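Local coordinates for hypothetical 30.2 KD protein c25g10.02 IN chromosome I (Schizosaccharomyces pombe, PDB 1KCF) that resolves Holliday junctions as a homodimeric mitochondrial endonuclease, cutting four-way DNA junctions at the point of strand exchange and probably helping to maintain mitochondrial DNA, at residues 16-21 with 28-33; 120-125 with 225-230; 173-178 with 234-239. One frame throughout, in Å; residues are numbered along the deposited sequence.

Contact 1: residues 16-21 with 28-33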
loop_
_atom_site.group_PDB
_atom_site.type_symbol
_atom_site.label_atom_id
_atom_site.label_comp_id
_atom_site.label_asym_id
_atom_site.label_seq_id
_atom_site.Cartn_x
_atom_site.Cartn_y
_atom_site.Cartn_z
ATOM N N THR A 16 9.782 25.979 -8.402
ATOM C CA THR A 16 8.378 25.629 -8.233
ATOM C C THR A 16 8.173 24.137 -7.996
ATOM O O THR A 16 7.048 23.642 -8.041
ATOM C CB THR A 16 7.556 26.051 -9.464
ATOM O OG1 THR A 16 8.138 25.485 -10.641
ATOM C CG2 THR A 16 7.530 27.572 -9.596
ATOM N N GLY A 17 9.267 23.423 -7.748
ATOM C CA GLY A 17 9.184 21.997 -7.494
ATOM C C GLY A 17 8.677 21.181 -8.668
ATOM O O GLY A 17 8.077 20.125 -8.483
ATOM N N LEU A 18 8.917 21.667 -9.880
ATOM C CA LEU A 18 8.473 20.962 -11.077
ATOM C C LEU A 18 9.642 20.247 -11.734
ATOM O O LEU A 18 10.803 20.512 -11.415
ATOM C CB LEU A 18 7.852 21.945 -12.074
ATOM C CG LEU A 18 6.579 22.680 -11.655
ATOM C CD1 LEU A 18 6.207 23.700 -12.729
ATOM C CD2 LEU A 18 5.442 21.677 -11.444
ATOM N N SER A 19 9.322 19.337 -12.652
ATOM C CA SER A 19 10.329 18.579 -13.383
ATOM C C SER A 19 11.101 19.504 -14.322
ATOM O O SER A 19 10.510 20.317 -15.030
ATOM C CB SER A 19 9.658 17.461 -14.191
ATOM O OG SER A 19 10.595 16.785 -15.014
ATOM N N ARG A 20 12.423 19.371 -14.322
ATOM C CA ARG A 20 13.275 20.194 -15.170
ATOM C C ARG A 20 13.626 19.499 -16.487
ATOM O O ARG A 20 14.468 19.987 -17.240
ATOM C CB ARG A 20 14.568 20.550 -14.432
ATOM C CG ARG A 20 14.363 21.249 -13.097
ATOM C CD ARG A 20 15.693 21.722 -12.527
ATOM N NE ARG A 20 16.649 20.627 -12.394
ATOM C CZ ARG A 20 17.936 20.790 -12.104
ATOM N NH1 ARG A 20 18.430 22.006 -11.918
ATOM N NH2 ARG A 20 18.735 19.734 -12.007
ATOM N N SER A 21 12.982 18.368 -16.765
ATOM C CA SER A 21 13.257 17.625 -17.992
ATOM C C SER A 21 12.240 17.934 -19.085
ATOM O O SER A 21 11.050 18.094 -18.815
ATOM C CB SER A 21 13.262 16.120 -17.716
ATOM O OG SER A 21 11.962 15.655 -17.401
ATOM N N LEU A 28 7.527 25.266 -20.438
ATOM C CA LEU A 28 6.577 26.372 -20.427
ATOM C C LEU A 28 5.180 25.871 -20.104
ATOM O O LEU A 28 4.514 26.399 -19.216
ATOM C CB LEU A 28 6.564 27.083 -21.783
ATOM C CG LEU A 28 7.751 28.000 -22.081
ATOM C CD1 LEU A 28 7.671 28.503 -23.511
ATOM C CD2 LEU A 28 7.746 29.165 -21.108
ATOM N N ARG A 29 4.746 24.844 -20.827
ATOM C CA ARG A 29 3.422 24.264 -20.636
ATOM C C ARG A 29 3.263 23.683 -19.238
ATOM O O ARG A 29 2.209 23.817 -18.619
ATOM C CB ARG A 29 3.171 23.179 -21.685
ATOM N N ARG A 30 4.314 23.033 -18.753
ATOM C CA ARG A 30 4.303 22.429 -17.424
ATOM C C ARG A 30 4.039 23.495 -16.362
ATOM O O ARG A 30 3.186 23.320 -15.487
ATOM C CB ARG A 30 5.647 21.749 -17.161
ATOM C CG ARG A 30 5.735 20.986 -15.852
ATOM C CD ARG A 30 7.005 20.166 -15.842
ATOM N NE ARG A 30 7.052 19.286 -17.007
ATOM C CZ ARG A 30 8.170 18.840 -17.569
ATOM N NH1 ARG A 30 9.350 19.190 -17.076
ATOM N NH2 ARG A 30 8.105 18.040 -18.624
ATOM N N ILE A 31 4.777 24.597 -16.453
ATOM C CA ILE A 31 4.631 25.708 -15.521
ATOM C C ILE A 31 3.223 26.291 -15.612
ATOM O O ILE A 31 2.480 26.300 -14.630
ATOM C CB ILE A 31 5.656 26.824 -15.836
ATOM C CG1 ILE A 31 7.075 26.277 -15.678
ATOM C CG2 ILE A 31 5.437 28.025 -14.917
ATOM C CD1 ILE A 31 8.160 27.237 -16.120
ATOM N N VAL A 32 2.865 26.765 -16.799
ATOM C CA VAL A 32 1.559 27.370 -17.036
ATOM C C VAL A 32 0.384 26.462 -16.670
ATOM O O VAL A 32 -0.646 26.928 -16.178
ATOM C CB VAL A 32 1.410 27.780 -18.524
ATOM C CG1 VAL A 32 0.026 28.365 -18.775
ATOM C CG2 VAL A 32 2.489 28.787 -18.897
ATOM N N ASP A 33 0.543 25.165 -16.910
ATOM C CA ASP A 33 -0.517 24.204 -16.635
ATOM C C ASP A 33 -0.464 23.563 -15.253
ATOM O O ASP A 33 -1.329 22.760 -14.911
ATOM C CB ASP A 33 -0.511 23.118 -17.710
ATOM C CG ASP A 33 -0.868 23.659 -19.081
ATOM O OD1 ASP A 33 -0.273 23.195 -20.079
ATOM O OD2 ASP A 33 -1.750 24.542 -19.160
#

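Contact 2: residues 120-125 with 225-230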
loop_
_atom_site.group_PDB
_atom_site.type_symbol
_atom_site.label_atom_id
_atom_site.label_comp_id
_atom_site.label_asym_id
_atom_site.label_seq_id
_atom_site.Cartn_x
_atom_site.Cartn_y
_atom_site.Cartn_z
ATOM N N ARG A 120 13.931 10.150 5.081
ATOM C CA ARG A 120 15.265 9.820 4.595
ATOM C C ARG A 120 15.710 8.537 5.297
ATOM O O ARG A 120 15.567 8.409 6.508
ATOM C CB ARG A 120 16.232 10.950 4.916
ATOM N N TYR A 121 16.232 7.582 4.539
ATOM C CA TYR A 121 16.697 6.334 5.137
ATOM C C TYR A 121 17.937 6.551 6.015
ATOM O O TYR A 121 18.800 7.368 5.695
ATOM C CB TYR A 121 17.044 5.308 4.054
ATOM C CG TYR A 121 17.671 4.045 4.607
ATOM C CD1 TYR A 121 16.893 3.074 5.242
ATOM C CD2 TYR A 121 19.049 3.831 4.522
ATOM C CE1 TYR A 121 17.474 1.922 5.779
ATOM C CE2 TYR A 121 19.642 2.686 5.056
ATOM C CZ TYR A 121 18.850 1.734 5.682
ATOM O OH TYR A 121 19.426 0.598 6.204
ATOM N N ARG A 122 17.998 5.822 7.126
ATOM C CA ARG A 122 19.134 5.861 8.046
ATOM C C ARG A 122 19.478 4.413 8.364
ATOM O O ARG A 122 18.610 3.662 8.796
ATOM C CB ARG A 122 18.784 6.575 9.350
ATOM C CG ARG A 122 18.742 8.071 9.256
ATOM C CD ARG A 122 19.095 8.697 10.593
ATOM N NE ARG A 122 18.740 10.112 10.621
ATOM C CZ ARG A 122 17.498 10.562 10.776
ATOM N NH1 ARG A 122 16.495 9.705 10.924
ATOM N NH2 ARG A 122 17.259 11.868 10.781
ATOM N N SER A 123 20.736 4.025 8.170
ATOM C CA SER A 123 21.131 2.640 8.410
ATOM C C SER A 123 20.865 2.161 9.831
ATOM O O SER A 123 20.737 0.966 10.070
ATOM C CB SER A 123 22.613 2.420 8.036
ATOM O OG SER A 123 23.508 3.136 8.877
ATOM N N GLY A 124 20.761 3.092 10.773
ATOM C CA GLY A 124 20.506 2.715 12.152
ATOM C C GLY A 124 19.076 2.279 12.433
ATOM O O GLY A 124 18.840 1.485 13.345
ATOM N N ILE A 125 18.123 2.789 11.656
ATOM C CA ILE A 125 16.716 2.454 11.850
ATOM C C ILE A 125 16.374 1.020 11.466
ATOM O O ILE A 125 15.742 0.303 12.238
ATOM C CB ILE A 125 15.793 3.427 11.069
ATOM C CG1 ILE A 125 15.658 4.734 11.854
ATOM C CG2 ILE A 125 14.410 2.806 10.844
ATOM C CD1 ILE A 125 14.805 5.783 11.174
ATOM N N LYS A 225 15.378 16.688 15.902
ATOM C CA LYS A 225 15.424 17.960 15.185
ATOM C C LYS A 225 15.555 17.738 13.680
ATOM O O LYS A 225 14.934 18.442 12.881
ATOM C CB LYS A 225 16.611 18.793 15.674
ATOM C CG LYS A 225 16.541 19.208 17.133
ATOM C CD LYS A 225 16.100 20.654 17.283
ATOM C CE LYS A 225 17.143 21.606 16.726
ATOM N NZ LYS A 225 16.802 23.030 17.013
ATOM N N ASP A 226 16.374 16.766 13.297
ATOM C CA ASP A 226 16.590 16.462 11.890
ATOM C C ASP A 226 15.311 15.963 11.235
ATOM O O ASP A 226 14.989 16.357 10.118
ATOM C CB ASP A 226 17.693 15.415 11.751
ATOM C CG ASP A 226 19.004 15.876 12.359
ATOM O OD1 ASP A 226 19.761 16.591 11.670
ATOM O OD2 ASP A 226 19.264 15.541 13.538
ATOM N N ASP A 227 14.576 15.102 11.929
ATOM C CA ASP A 227 13.341 14.575 11.375
ATOM C C ASP A 227 12.262 15.653 11.294
ATOM O O ASP A 227 11.506 15.698 10.325
ATOM C CB ASP A 227 12.852 13.375 12.193
ATOM C CG ASP A 227 13.798 12.181 12.099
ATOM O OD1 ASP A 227 14.670 12.181 11.204
ATOM O OD2 ASP A 227 13.668 11.236 12.909
ATOM N N MET A 228 12.200 16.527 12.299
ATOM C CA MET A 228 11.212 17.606 12.307
ATOM C C MET A 228 11.538 18.617 11.213
ATOM O O MET A 228 10.647 19.139 10.543
ATOM C CB MET A 228 11.204 18.343 13.653
ATOM C CG MET A 228 10.748 17.523 14.847
ATOM S SD MET A 228 10.438 18.574 16.287
ATOM C CE MET A 228 12.075 18.851 16.883
ATOM N N ALA A 229 12.823 18.902 11.053
ATOM C CA ALA A 229 13.266 19.854 10.048
ATOM C C ALA A 229 12.882 19.323 8.678
ATOM O O ALA A 229 12.476 20.079 7.797
ATOM C CB ALA A 229 14.776 20.049 10.138
ATOM N N ASP A 230 12.988 18.011 8.510
ATOM C CA ASP A 230 12.652 17.395 7.237
ATOM C C ASP A 230 11.208 17.689 6.825
ATOM O O ASP A 230 10.964 18.176 5.719
ATOM C CB ASP A 230 12.872 15.887 7.305
ATOM C CG ASP A 230 13.286 15.305 5.972
ATOM O OD1 ASP A 230 14.398 15.646 5.511
ATOM O OD2 ASP A 230 12.505 14.523 5.383
#

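Contact 3: residues 173-178 with 234-239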
loop_
_atom_site.group_PDB
_atom_site.type_symbol
_atom_site.label_atom_id
_atom_site.label_comp_id
_atom_site.label_asym_id
_atom_site.label_seq_id
_atom_site.Cartn_x
_atom_site.Cartn_y
_atom_site.Cartn_z
ATOM N N SER A 173 16.689 19.906 -3.407
ATOM C CA SER A 173 17.282 20.669 -4.497
ATOM C C SER A 173 16.823 22.111 -4.389
ATOM O O SER A 173 17.602 23.047 -4.586
ATOM C CB SER A 173 16.846 20.086 -5.846
ATOM O OG SER A 173 17.042 21.013 -6.899
ATOM N N TYR A 174 15.547 22.282 -4.070
ATOM C CA TYR A 174 14.976 23.606 -3.927
ATOM C C TYR A 174 15.672 24.423 -2.843
ATOM O O TYR A 174 16.154 25.530 -3.097
ATOM C CB TYR A 174 13.485 23.516 -3.596
ATOM C CG TYR A 174 12.898 24.848 -3.189
ATOM C CD1 TYR A 174 12.693 25.865 -4.128
ATOM C CD2 TYR A 174 12.603 25.115 -1.857
ATOM C CE1 TYR A 174 12.212 27.118 -3.740
ATOM C CE2 TYR A 174 12.125 26.357 -1.458
ATOM C CZ TYR A 174 11.932 27.354 -2.399
ATOM O OH TYR A 174 11.469 28.583 -1.984
ATOM N N TRP A 175 15.718 23.881 -1.634
ATOM C CA TRP A 175 16.327 24.598 -0.525
ATOM C C TRP A 175 17.828 24.821 -0.659
ATOM O O TRP A 175 18.350 25.827 -0.184
ATOM C CB TRP A 175 16.004 23.895 0.796
ATOM C CG TRP A 175 14.571 24.089 1.210
ATOM C CD1 TRP A 175 13.616 23.121 1.356
ATOM C CD2 TRP A 175 13.922 25.336 1.491
ATOM N NE1 TRP A 175 12.416 23.688 1.707
ATOM C CE2 TRP A 175 12.574 25.046 1.798
ATOM C CE3 TRP A 175 14.347 26.671 1.512
ATOM C CZ2 TRP A 175 11.648 26.041 2.124
ATOM C CZ3 TRP A 175 13.424 27.663 1.837
ATOM C CH2 TRP A 175 12.090 27.339 2.138
ATOM N N ALA A 176 18.520 23.895 -1.310
ATOM C CA ALA A 176 19.960 24.025 -1.497
ATOM C C ALA A 176 20.291 25.275 -2.320
ATOM O O ALA A 176 21.155 26.069 -1.945
ATOM C CB ALA A 176 20.508 22.789 -2.189
ATOM N N SER A 177 19.593 25.447 -3.435
ATOM C CA SER A 177 19.829 26.591 -4.308
ATOM C C SER A 177 19.330 27.907 -3.726
ATOM O O SER A 177 19.894 28.967 -4.003
ATOM C CB SER A 177 19.176 26.355 -5.671
ATOM O OG SER A 177 17.793 26.086 -5.532
ATOM N N VAL A 178 18.280 27.841 -2.915
ATOM C CA VAL A 178 17.710 29.041 -2.314
ATOM C C VAL A 178 18.445 29.504 -1.063
ATOM O O VAL A 178 18.462 30.694 -0.755
ATOM C CB VAL A 178 16.221 28.828 -1.957
ATOM C CG1 VAL A 178 15.666 30.059 -1.249
ATOM C CG2 VAL A 178 15.425 28.540 -3.219
ATOM N N ILE A 234 9.546 20.201 3.829
ATOM C CA ILE A 234 8.633 19.664 2.830
ATOM C C ILE A 234 7.446 20.614 2.678
ATOM O O ILE A 234 7.166 21.098 1.582
ATOM C CB ILE A 234 8.120 18.262 3.239
ATOM C CG1 ILE A 234 9.243 17.229 3.091
ATOM C CG2 ILE A 234 6.924 17.868 2.390
ATOM C CD1 ILE A 234 8.860 15.833 3.576
ATOM N N ALA A 235 6.765 20.884 3.790
ATOM C CA ALA A 235 5.602 21.769 3.793
ATOM C C ALA A 235 5.932 23.179 3.321
ATOM O O ALA A 235 5.319 23.678 2.376
ATOM C CB ALA A 235 4.997 21.831 5.190
ATOM N N SER A 236 6.893 23.824 3.979
ATOM C CA SER A 236 7.260 25.186 3.610
ATOM C C SER A 236 7.789 25.249 2.184
ATOM O O SER A 236 7.530 26.212 1.461
ATOM C CB SER A 236 8.298 25.754 4.584
ATOM O OG SER A 236 9.545 25.095 4.469
ATOM N N GLY A 237 8.524 24.219 1.776
ATOM C CA GLY A 237 9.061 24.197 0.430
ATOM C C GLY A 237 7.947 24.165 -0.601
ATOM O O GLY A 237 7.970 24.907 -1.578
ATOM N N TRP A 238 6.958 23.308 -0.378
ATOM C CA TRP A 238 5.841 23.180 -1.303
ATOM C C TRP A 238 4.964 24.436 -1.337
ATOM O O TRP A 238 4.472 24.841 -2.390
ATOM C CB TRP A 238 4.982 21.978 -0.913
ATOM C CG TRP A 238 3.850 21.725 -1.851
ATOM C CD1 TRP A 238 3.892 21.014 -3.016
ATOM C CD2 TRP A 238 2.505 22.181 -1.704
ATOM N NE1 TRP A 238 2.648 20.993 -3.602
ATOM C CE2 TRP A 238 1.774 21.705 -2.815
ATOM C CE3 TRP A 238 1.837 22.947 -0.741
ATOM C CZ2 TRP A 238 0.417 21.966 -2.991
ATOM C CZ3 TRP A 238 0.481 23.210 -0.914
ATOM C CH2 TRP A 238 -0.212 22.718 -2.033
ATOM N N MET A 239 4.752 25.041 -0.177
ATOM C CA MET A 239 3.927 26.234 -0.112
ATOM C C MET A 239 4.574 27.383 -0.866
ATOM O O MET A 239 3.883 28.194 -1.478
ATOM C CB MET A 239 3.679 26.620 1.343
ATOM C CG MET A 239 2.748 25.658 2.057
ATOM S SD MET A 239 2.819 25.822 3.848
ATOM C CE MET A 239 2.366 27.500 4.032
#

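Contact 1: residues 16-21 with 28-33
Arg30 reaches out from helix 28-33 to the loop 16-21 and ends in a grip on two of its backbone carbonyls, those of Ser19 and Ser21. With CG anti to the backbone N (chi1 -175°), the side chain sets off from a CB directed at the loop. CG passes Leu18 CD1 at 4.2 Å, an apolar contact at the foot of the chain. CD comes next, 3.6 Å from Ser19 O, and the bend at chi3 then turns the guanidinium toward Ser19-Ser21 of the loop. At the tip NH1 serves both carbonyls, donating to Ser19 O at 2.6 Å and to Ser21 O at 2.7 Å. NH2 adds a bond of 3.0 Å to the same Ser21 O, which therefore takes two N-H groups end-on. Both oxygens lie in the guanidinium plane, but NH1 stands well above the carbonyl plane of Ser19. A leucine in place of Arg30 would probably leave both carbonyls without these donors and this part of the loop freer to move. Next to the polar grip, Leu18 CD1 rests on the helix backbone at Ile31 CA, 3.8 Å away, and its side chain crosses that of Ile31 at about a right angle. The contact ties the inter-helix loop to the second helix of the SAP region, a motif usually associated with DNA binding. Leu18 also touches Cys13 of helix 6-15, while Ile31 touches Ile12 of that helix and Cys252 near the end of helix 224-253.

Contact 2: residues 120-125 with 225-230
Arg122 and Asp227 form a salt bridge that joins the loop 120-125 to the helix 225-230. The two side chains approach from opposite directions, and a single carboxylate oxygen takes both terminal nitrogens of the arginine. NH2 donates to Asp227 OD1 at 2.6 Å with an N-H...O angle of 159°, meeting the oxygen on its syn side and somewhat out of the carboxylate plane. NH1 adds a weak bond of 3.1 Å to the same atom. OD1 lies at the edge of the guanidinium and in its plane, whereas the planes of the two charged groups are turned 45° apart, so this is not a flat two-oxygen pairing. The extended run of Arg122 from CG to NE carries the guanidinium across to the helix, where NH2 also passes Asp226 CB at 3.7 Å.

In the next shell, Phe223 makes a cation-pi contact with Arg122, and Asn51 touches both members of the salt bridge. Asp227 is further packed against Val72 of strand 65-73. One turn farther along the helix, Asp230 belongs to the magnesium-binding site, with Arg191 and Tyr172 bonded to its OD1; the side chain of Asp227 comes within about 6 Å of that of Asp46, the other magnesium-binding aspartate. The bridge thus pairs a buried acidic group beside the metal site with a positive charge, which probably offsets part of the negative charge gathered there.

Contact 3: residues 173-178 with 234-239
Ser236 OG, hydrogen-bonded to Ala232 O one turn back in its own helix, lies 3.3 Å from Trp175 CZ2 across the contact. Placed between the backbone N and the carbonyl carbon (chi1 68°), the hydroxyl can reach Ala232 O while lying close to the indole. Gly237 CA lies 3.6 Å from both CZ2 and NE1 of Trp175. The indole nitrogen finds its own acceptor in Leu233 O, so a polar bond as well as packing helps to fix how the ring sits on helix 224-253. Gly237 lies so near the ring that a modelled CB would probably be only 2.9 Å from Trp175 NE1.

The axes of segments 173-178 and 234-239 cross at 75° and approach to 10.7 Å. Helix 168-179 packs here on the long helix 224-253, which in turn lies against the central mixed sheet of this RNase H-like fold, the architecture of the RuvC resolvase family. Ile234 and Trp238 point away from the crossing and touch residues of strands 42-47 and 113-118, whereas Gly237 presents bare backbone to the aromatic pair.

Tyr174 is the second member of that pair. Its CE2 lies 4.2 Å from Gly237 CA and also sits 3.4 Å above the indole plane of Trp175, over the ring centre. Val178 CG2 lies over one face of the tyrosine ring, offset toward its rim, and Trp241, farther along helix 224-253, meets it edge-to-face.

Helix 224-253 links contacts 2 and 3 directly and touches contact 1. It supplies one segment each to contacts 2 and 3, whose centres are about 17 Å apart and whose segments 225-230 and 234-239 are separated by only three residues. Contact 2 holds Asp230 of the magnesium-binding site, and the side chain of Trp175 in contact 3 is about 9 Å from the side chain of Asp230 and about 10 Å from that of Asp46. Contact 1 lies in the SAP region, away from the metal site and about 29 Å from contact 2, centre to centre, on the opposite side of the chain's centre. It is nearer contact 3, with nearest atoms about 5 Å apart but no touch; Thr16 meets Leu245 farther along the shared helix.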